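Tripeptidase (Staphylococcus aureus subsp. aureus, PDB 3RZA) probably cleaves tripeptides as a metal-dependent exopeptidase of the M20 family. Local coordinates at residues 134-139 with 378-383; 142-147 with 383-388. One frame throughout, in Å; residues are numbered along the deposited sequence. Where two conformers were deposited one is given.

How the contacts relate
Contacts 1 and 2 both join helix 128-147 to helix 374-393, and both are buried and wholly apolar, with no hydrogen bond across either. The centre of contact 1 (134-139 with 378-383) lies nearer the centre of the chain, at about 19 Å, against about 25 Å for that of contact 2 (142-147 with 383-388), and contact 1 is the one nearer the zinc ion. Their own centres are about 9 Å apart, and Gln-383 belongs to both. Contact 1 is mainly alanine on alanine, whereas contact 2 is bridged by valine, isoleucine and leucine: a worked example of small side chains where two helices come close and longer ones where they part.

Contact 1: 134-139 with 378-383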
ATOM      1  N   LEU A 134      34.872  12.059 -10.435  1.00 19.35           N
ATOM      2  CA  LEU A 134      35.257  13.473 -10.425  1.00 18.12           C
ATOM      3  C   LEU A 134      36.673  13.683  -9.907  1.00 19.29           C
ATOM      4  O   LEU A 134      37.406  14.494 -10.456  1.00 19.13           O
ATOM      5  CB  LEU A 134      34.276  14.304  -9.583  1.00 18.53           C
ATOM      6  CG  LEU A 134      32.857  14.426 -10.138  1.00 17.96           C
ATOM      7  CD1 LEU A 134      31.970  15.147  -9.140  1.00 16.38           C
ATOM      8  CD2 LEU A 134      32.838  15.143 -11.464  1.00 16.52           C
ATOM      9  N   ALA A 135      37.039  12.957  -8.845  1.00 17.24           N
ATOM     10  CA  ALA A 135      38.347  13.079  -8.243  1.00 16.95           C
ATOM     11  C   ALA A 135      39.433  12.632  -9.227  1.00 16.30           C
ATOM     12  O   ALA A 135      40.414  13.373  -9.467  1.00 13.71           O
ATOM     13  CB  ALA A 135      38.407  12.260  -6.944  1.00 14.60           C
ATOM     14  N   ALA A 136      39.209  11.459  -9.827  1.00 14.04           N
ATOM     15  CA  ALA A 136      40.045  10.933 -10.913  1.00 15.90           C
ATOM     16  C   ALA A 136      40.271  11.953 -12.038  1.00 16.21           C
ATOM     17  O   ALA A 136      41.423  12.205 -12.443  1.00 13.50           O
ATOM     18  CB  ALA A 136      39.439   9.622 -11.465  1.00 16.36           C
HETATM   19  N   MSE A 137      39.191  12.575 -12.502  1.00 17.62           N
HETATM   20  CA  MSE A 137      39.303  13.649 -13.504  1.00 18.27           C
HETATM   21  C   MSE A 137      40.190  14.824 -13.044  1.00 19.83           C
HETATM   22  O   MSE A 137      41.092  15.256 -13.777  1.00 22.03           O
HETATM   23  CB  MSE A 137      37.931  14.215 -13.847  1.00 19.47           C
HETATM   24  CG  MSE A 137      37.014  13.334 -14.666  1.00 21.84           C
HETATM   25 SE   MSE A 137      35.270  14.181 -14.708  0.75 19.27          SE
HETATM   26  CE  MSE A 137      34.489  12.871 -15.794  1.00 18.39           C
ATOM     27  N   LEU A 138      39.934  15.332 -11.837  1.00 18.65           N
ATOM     28  CA  LEU A 138      40.655  16.522 -11.337  1.00 20.07           C
ATOM     29  C   LEU A 138      42.153  16.247 -11.161  1.00 19.51           C
ATOM     30  O   LEU A 138      42.981  17.053 -11.570  1.00 18.04           O
ATOM     31  CB  LEU A 138      40.034  17.032 -10.025  1.00 19.58           C
ATOM     32  CG  LEU A 138      38.600  17.589 -10.173  1.00 20.44           C
ATOM     33  CD1 LEU A 138      37.864  17.644  -8.836  1.00 20.27           C
ATOM     34  CD2 LEU A 138      38.621  18.938 -10.801  1.00 17.51           C
ATOM     35  N   GLU A 139      42.481  15.095 -10.580  1.00 18.10           N
ATOM     36  CA  GLU A 139      43.862  14.665 -10.429  1.00 18.12           C
ATOM     37  C   GLU A 139      44.568  14.527 -11.776  1.00 18.24           C
ATOM     38  O   GLU A 139      45.680  15.010 -11.929  1.00 23.20           O
ATOM     39  CB  GLU A 139      43.927  13.321  -9.664  1.00 18.49           C
ATOM     40  CG  GLU A 139      45.333  12.682  -9.556  1.00 22.96           C
ATOM     41  CD  GLU A 139      46.346  13.571  -8.837  1.00 23.40           C
ATOM     42  OE1 GLU A 139      45.944  14.381  -7.961  1.00 23.37           O
ATOM     43  OE2 GLU A 139      47.549  13.451  -9.135  1.00 21.34           O
ATOM     44  N   ASN A 378      43.280   4.897  -7.198  1.00 16.38           N
ATOM     45  CA  ASN A 378      44.612   5.077  -7.829  1.00 16.98           C
ATOM     46  C   ASN A 378      44.657   4.541  -9.256  1.00 17.28           C
ATOM     47  O   ASN A 378      45.067   5.250 -10.175  1.00 17.23           O
ATOM     48  CB  ASN A 378      45.706   4.411  -6.979  1.00 17.26           C
ATOM     49  CG  ASN A 378      45.882   5.067  -5.606  1.00 20.65           C
ATOM     50  OD1 ASN A 378      45.530   6.240  -5.408  1.00 20.66           O
ATOM     51  ND2 ASN A 378      46.425   4.296  -4.639  1.00 16.12           N
ATOM     52  N   LEU A 379      44.201   3.301  -9.445  1.00 18.14           N
ATOM     53  CA  LEU A 379      44.153   2.691 -10.787  1.00 18.37           C
ATOM     54  C   LEU A 379      43.248   3.428 -11.775  1.00 16.19           C
ATOM     55  O   LEU A 379      43.584   3.490 -12.962  1.00 16.25           O
ATOM     56  CB  LEU A 379      43.741   1.187 -10.719  1.00 19.42           C
ATOM     57  CG  LEU A 379      44.782   0.220 -10.128  1.00 21.45           C
ATOM     58  CD1 LEU A 379      44.127  -1.133  -9.891  1.00 21.15           C
ATOM     59  CD2 LEU A 379      46.050   0.072 -11.029  1.00 22.26           C
ATOM     60  N   LEU A 380      42.112   3.956 -11.304  1.00 15.62           N
ATOM     61  CA  LEU A 380      41.157   4.679 -12.175  1.00 15.73           C
ATOM     62  C   LEU A 380      41.742   5.982 -12.700  1.00 16.58           C
ATOM     63  O   LEU A 380      41.610   6.281 -13.881  1.00 16.44           O
ATOM     64  CB  LEU A 380      39.834   4.992 -11.444  1.00 14.53           C
ATOM     65  CG  LEU A 380      38.706   5.715 -12.230  1.00 16.23           C
ATOM     66  CD1 LEU A 380      38.203   4.842 -13.418  1.00 15.75           C
ATOM     67  CD2 LEU A 380      37.538   6.132 -11.283  1.00 12.06           C
ATOM     68  N   ALA A 381      42.312   6.785 -11.796  1.00 16.51           N
ATOM     69  CA  ALA A 381      43.063   7.993 -12.177  1.00 14.75           C
ATOM     70  C   ALA A 381      44.220   7.678 -13.141  1.00 16.82           C
ATOM     71  O   ALA A 381      44.393   8.365 -14.153  1.00 17.15           O
ATOM     72  CB  ALA A 381      43.585   8.712 -10.926  1.00 17.26           C
ATOM     73  N   SER A 382      44.967   6.610 -12.862  1.00 16.60           N
ATOM     74  CA  SER A 382      46.027   6.151 -13.791  1.00 18.04           C
ATOM     75  C   SER A 382      45.455   5.711 -15.148  1.00 18.58           C
ATOM     76  O   SER A 382      46.062   5.999 -16.180  1.00 14.64           O
ATOM     77  CB  SER A 382      46.833   5.025 -13.163  1.00 17.82           C
ATOM     78  OG  SER A 382      47.431   5.494 -11.974  1.00 21.95           O
ATOM     79  N   GLN A 383      44.268   5.066 -15.136  1.00 18.38           N
ATOM     80  CA  GLN A 383      43.617   4.624 -16.377  1.00 16.28           C
ATOM     81  C   GLN A 383      43.117   5.791 -17.223  1.00 15.93           C
ATOM     82  O   GLN A 383      43.352   5.811 -18.406  1.00 18.41           O
ATOM     83  CB  GLN A 383      42.452   3.681 -16.115  1.00 15.83           C
ATOM     84  CG  GLN A 383      42.044   2.879 -17.373  1.00 16.68           C
ATOM     85  CD  GLN A 383      40.721   2.194 -17.265  1.00 17.19           C
ATOM     86  OE1 GLN A 383      39.970   2.370 -16.285  1.00 13.76           O
ATOM     87  NE2 GLN A 383      40.403   1.397 -18.292  1.00 17.49           N
TER
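Ala-136 and Ala-381 face each other where helix 128-147 passes closest to helix 374-393 within these segments, and they carry most of the surface buried here. Their CA atoms, that of Ala-136 and that of Ala-381, are 4.4 Å apart, a spacing at which backbones nearly touch. Each methyl points at the opposite helix: CB of Ala-136 rests 4.0 Å from CA of Ala-381, while CB of Ala-381 lies 4.2 Å from CA of Ala-136, a reciprocal fit of methyl against main chain.

Leu-380 completes the contact from one flank. Its CG is turned anti to the backbone N (chi1 -178°), which brings CG and CD2 alongside CB of Ala-136, each at 4.0 Å. Leu-380 also touches Ile-185, next to the zinc ligand Asp-186; the side chain of Leu-380 is about 11 Å from the zinc ion. Ala-381 also packs on Leu-26 of helix 23-34.

With no polar group taking part, the contact depends on shape and on burial of apolar surface: two one-carbon side chains permit the close approach, and the end of one leucine packs beside them.

Contact 2: 142-147 with 383-388; sequences QVIKEQ and QVLEII
Two of the residues that meet here, Ile-144 and Ile-388, have nearly the same torsions: in each, CG1 stands anti to the carbonyl carbon (chi1 near -72° in both), and the chain then runs on extended to CD1. Leu-385 differs, with CG anti to its backbone N (chi1 177°), and its two methyls go to different partners.

The extended arms of the isoleucines converge at their ends, where CD1 of Ile-144 comes to 3.7 Å from CD1 of Ile-388, the shortest approach between the segments. The two chains lie aslant to one another, and the same CD1 of Ile-144 also reaches the branch methyl CG2 of Ile-388, at 4.1 Å. Leu-385 sits beside this pair. Its CD1 lies 4.1 Å from CG1 of Ile-144, the two side chains passing in opposite directions, while its CD2 touches CG1 of Val-143 at 4.0 Å, with valine and leucine roughly perpendicular. Ile-144 and Leu-385 thus each have two partners and bury the most surface.

The helix segments stand 11.5 Å apart at their axes, with their N-to-C directions at 57°. Even the nearest CA atoms, of Ile-144 and Leu-385, are 8.2 Å apart, so contact is made by branched side chains meeting between the helices.

Helix 128-147 ends within this region, and one turn before these residues its Val-140 also packs on Leu-385 and Ile-388. Ile-388 also touches Leu-93 of strand 93-98, which ties the contact to the sheet. Gln-383, Glu-386 and Ile-387 pack on helix 318-329, so that helix 374-393 has a helix neighbour on this flank as well as helix 128-147.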
ATOM      1  N   GLN A 142      45.418  17.857 -13.185  1.00 21.44           N
ATOM      2  CA  GLN A 142      46.540  18.430 -12.437  0.50 22.27           C
ATOM      3  C   GLN A 142      47.888  17.792 -12.816  1.00 22.34           C
ATOM      4  O   GLN A 142      48.871  18.484 -12.886  1.00 22.93           O
ATOM      5  CB  GLN A 142      46.302  18.350 -10.920  0.50 22.99           C
ATOM      6  CG  GLN A 142      47.203  19.287 -10.119  0.50 24.79           C
ATOM      7  CD  GLN A 142      46.567  19.764  -8.805  0.50 24.81           C
ATOM      8  OE1 GLN A 142      45.390  19.518  -8.536  0.50 27.86           O
ATOM      9  NE2 GLN A 142      47.360  20.438  -7.984  0.50 24.73           N
ATOM     10  N   VAL A 143      47.914  16.472 -13.079  1.00 23.11           N
ATOM     11  CA  VAL A 143      49.138  15.785 -13.584  1.00 21.41           C
ATOM     12  C   VAL A 143      49.518  16.252 -15.000  1.00 24.02           C
ATOM     13  O   VAL A 143      50.688  16.454 -15.298  1.00 25.49           O
ATOM     14  CB  VAL A 143      48.977  14.225 -13.582  1.00 20.44           C
ATOM     15  CG1 VAL A 143      50.154  13.530 -14.301  1.00 21.15           C
ATOM     16  CG2 VAL A 143      48.854  13.696 -12.167  1.00 20.23           C
ATOM     17  N   ILE A 144      48.525  16.386 -15.874  1.00 25.69           N
ATOM     18  CA  ILE A 144      48.744  16.913 -17.236  1.00 25.49           C
ATOM     19  C   ILE A 144      49.338  18.339 -17.222  1.00 28.49           C
ATOM     20  O   ILE A 144      50.356  18.602 -17.904  1.00 28.35           O
ATOM     21  CB  ILE A 144      47.444  16.871 -18.078  1.00 25.00           C
ATOM     22  CG1 ILE A 144      47.110  15.419 -18.445  1.00 23.50           C
ATOM     23  CG2 ILE A 144      47.588  17.729 -19.355  1.00 22.10           C
ATOM     24  CD1 ILE A 144      45.677  15.199 -18.966  1.00 22.88           C
ATOM     25  N   LYS A 145      48.743  19.212 -16.407  1.00 27.72           N
ATOM     26  CA  LYS A 145      49.238  20.574 -16.200  1.00 32.28           C
ATOM     27  C   LYS A 145      50.682  20.597 -15.697  1.00 33.53           C
ATOM     28  O   LYS A 145      51.553  21.176 -16.332  1.00 34.91           O
ATOM     29  CB  LYS A 145      48.332  21.327 -15.210  1.00 35.20           C
ATOM     30  CG  LYS A 145      48.670  22.813 -15.040  1.00 40.21           C
ATOM     31  CD  LYS A 145      47.560  23.567 -14.303  1.00 44.84           C
ATOM     32  CE  LYS A 145      47.919  25.048 -14.106  1.00 46.41           C
ATOM     33  NZ  LYS A 145      47.222  25.644 -12.946  1.00 45.38           N
ATOM     34  N   GLU A 146      50.938  19.919 -14.587  1.00 33.54           N
ATOM     35  CA  GLU A 146      52.226  20.046 -13.896  1.00 34.05           C
ATOM     36  C   GLU A 146      53.388  19.304 -14.590  1.00 34.87           C
ATOM     37  O   GLU A 146      54.548  19.683 -14.399  1.00 36.63           O
ATOM     38  CB  GLU A 146      52.083  19.626 -12.422  1.00 33.17           C
ATOM     39  CG  GLU A 146      52.171  18.111 -12.147  1.00 33.38           C
ATOM     40  CD  GLU A 146      51.624  17.710 -10.777  1.00 33.32           C
ATOM     41  OE1 GLU A 146      51.339  18.603  -9.936  1.00 31.90           O
ATOM     42  OE2 GLU A 146      51.469  16.488 -10.531  1.00 30.18           O
ATOM     43  N   GLN A 147      53.074  18.258 -15.371  1.00 34.70           N
ATOM     44  CA  GLN A 147      54.071  17.531 -16.176  1.00 36.69           C
ATOM     45  C   GLN A 147      54.121  17.893 -17.675  1.00 35.28           C
ATOM     46  O   GLN A 147      55.031  17.434 -18.359  1.00 36.39           O
ATOM     47  CB  GLN A 147      53.882  16.024 -16.011  1.00 38.29           C
ATOM     48  CG  GLN A 147      53.988  15.566 -14.555  1.00 43.07           C
ATOM     49  CD  GLN A 147      54.632  14.201 -14.404  1.00 49.93           C
ATOM     50  OE1 GLN A 147      53.999  13.270 -13.919  1.00 52.55           O
ATOM     51  NE2 GLN A 147      55.904  14.079 -14.807  1.00 50.72           N
ATOM     52  N   GLN A 383      44.268   5.066 -15.136  1.00 18.38           N
ATOM     53  CA  GLN A 383      43.617   4.624 -16.377  1.00 16.28           C
ATOM     54  C   GLN A 383      43.117   5.791 -17.223  1.00 15.93           C
ATOM     55  O   GLN A 383      43.352   5.811 -18.406  1.00 18.41           O
ATOM     56  CB  GLN A 383      42.452   3.681 -16.115  1.00 15.83           C
ATOM     57  CG  GLN A 383      42.044   2.879 -17.373  1.00 16.68           C
ATOM     58  CD  GLN A 383      40.721   2.194 -17.265  1.00 17.19           C
ATOM     59  OE1 GLN A 383      39.970   2.370 -16.285  1.00 13.76           O
ATOM     60  NE2 GLN A 383      40.403   1.397 -18.292  1.00 17.49           N
ATOM     61  N   VAL A 384      42.418   6.740 -16.614  1.00 16.84           N
ATOM     62  CA  VAL A 384      41.977   7.945 -17.337  1.00 16.06           C
ATOM     63  C   VAL A 384      43.188   8.683 -17.969  1.00 18.31           C
ATOM     64  O   VAL A 384      43.108   9.115 -19.137  1.00 18.76           O
ATOM     65  CB  VAL A 384      41.195   8.922 -16.444  1.00 16.66           C
ATOM     66  CG1 VAL A 384      40.808  10.171 -17.231  1.00 16.31           C
ATOM     67  CG2 VAL A 384      39.934   8.250 -15.831  1.00 16.55           C
ATOM     68  N   LEU A 385      44.301   8.793 -17.220  1.00 15.66           N
ATOM     69  CA  LEU A 385      45.528   9.384 -17.757  1.00 18.14           C
ATOM     70  C   LEU A 385      46.072   8.583 -18.970  1.00 18.15           C
ATOM     71  O   LEU A 385      46.508   9.171 -19.956  1.00 18.28           O
ATOM     72  CB  LEU A 385      46.615   9.504 -16.670  1.00 18.03           C
ATOM     73  CG  LEU A 385      47.980  10.043 -17.148  1.00 19.97           C
ATOM     74  CD1 LEU A 385      47.801  11.428 -17.814  1.00 23.30           C
ATOM     75  CD2 LEU A 385      48.950  10.097 -16.008  1.00 16.15           C
ATOM     76  N   GLU A 386      46.059   7.253 -18.861  1.00 25.67           N
ATOM     77  CA  GLU A 386      46.564   6.386 -19.911  1.00 24.46           C
ATOM     78  C   GLU A 386      45.717   6.493 -21.179  1.00 22.07           C
ATOM     79  O   GLU A 386      46.267   6.543 -22.278  1.00 23.49           O
ATOM     80  CB  GLU A 386      46.610   4.947 -19.413  1.00 25.74           C
ATOM     81  CG  GLU A 386      47.359   3.986 -20.287  1.00 32.27           C
ATOM     82  CD  GLU A 386      48.847   4.280 -20.410  1.00 35.91           C
ATOM     83  OE1 GLU A 386      49.439   4.914 -19.509  1.00 43.47           O
ATOM     84  OE2 GLU A 386      49.422   3.860 -21.421  1.00 42.42           O
ATOM     85  N   ILE A 387      44.394   6.569 -21.012  1.00 19.67           N
ATOM     86  CA  ILE A 387      43.450   6.761 -22.144  1.00 18.94           C
ATOM     87  C   ILE A 387      43.715   8.063 -22.905  1.00 19.14           C
ATOM     88  O   ILE A 387      43.722   8.064 -24.131  1.00 22.39           O
ATOM     89  CB  ILE A 387      41.954   6.730 -21.657  1.00 17.38           C
ATOM     90  CG1 ILE A 387      41.555   5.307 -21.273  1.00 17.97           C
ATOM     91  CG2 ILE A 387      41.002   7.310 -22.732  1.00 14.38           C
ATOM     92  CD1 ILE A 387      40.217   5.188 -20.572  1.00 17.40           C
ATOM     93  N   ILE A 388      43.939   9.156 -22.172  1.00 20.43           N
ATOM     94  CA  ILE A 388      44.322  10.443 -22.781  1.00 21.32           C
ATOM     95  C   ILE A 388      45.648  10.337 -23.571  1.00 22.58           C
ATOM     96  O   ILE A 388      45.750  10.897 -24.683  1.00 19.28           O
ATOM     97  CB  ILE A 388      44.417  11.582 -21.725  1.00 20.44           C
ATOM     98  CG1 ILE A 388      43.021  11.997 -21.269  1.00 19.99           C
ATOM     99  CG2 ILE A 388      45.148  12.810 -22.279  1.00 18.96           C
ATOM    100  CD1 ILE A 388      43.030  12.870 -19.998  1.00 22.05           C
TER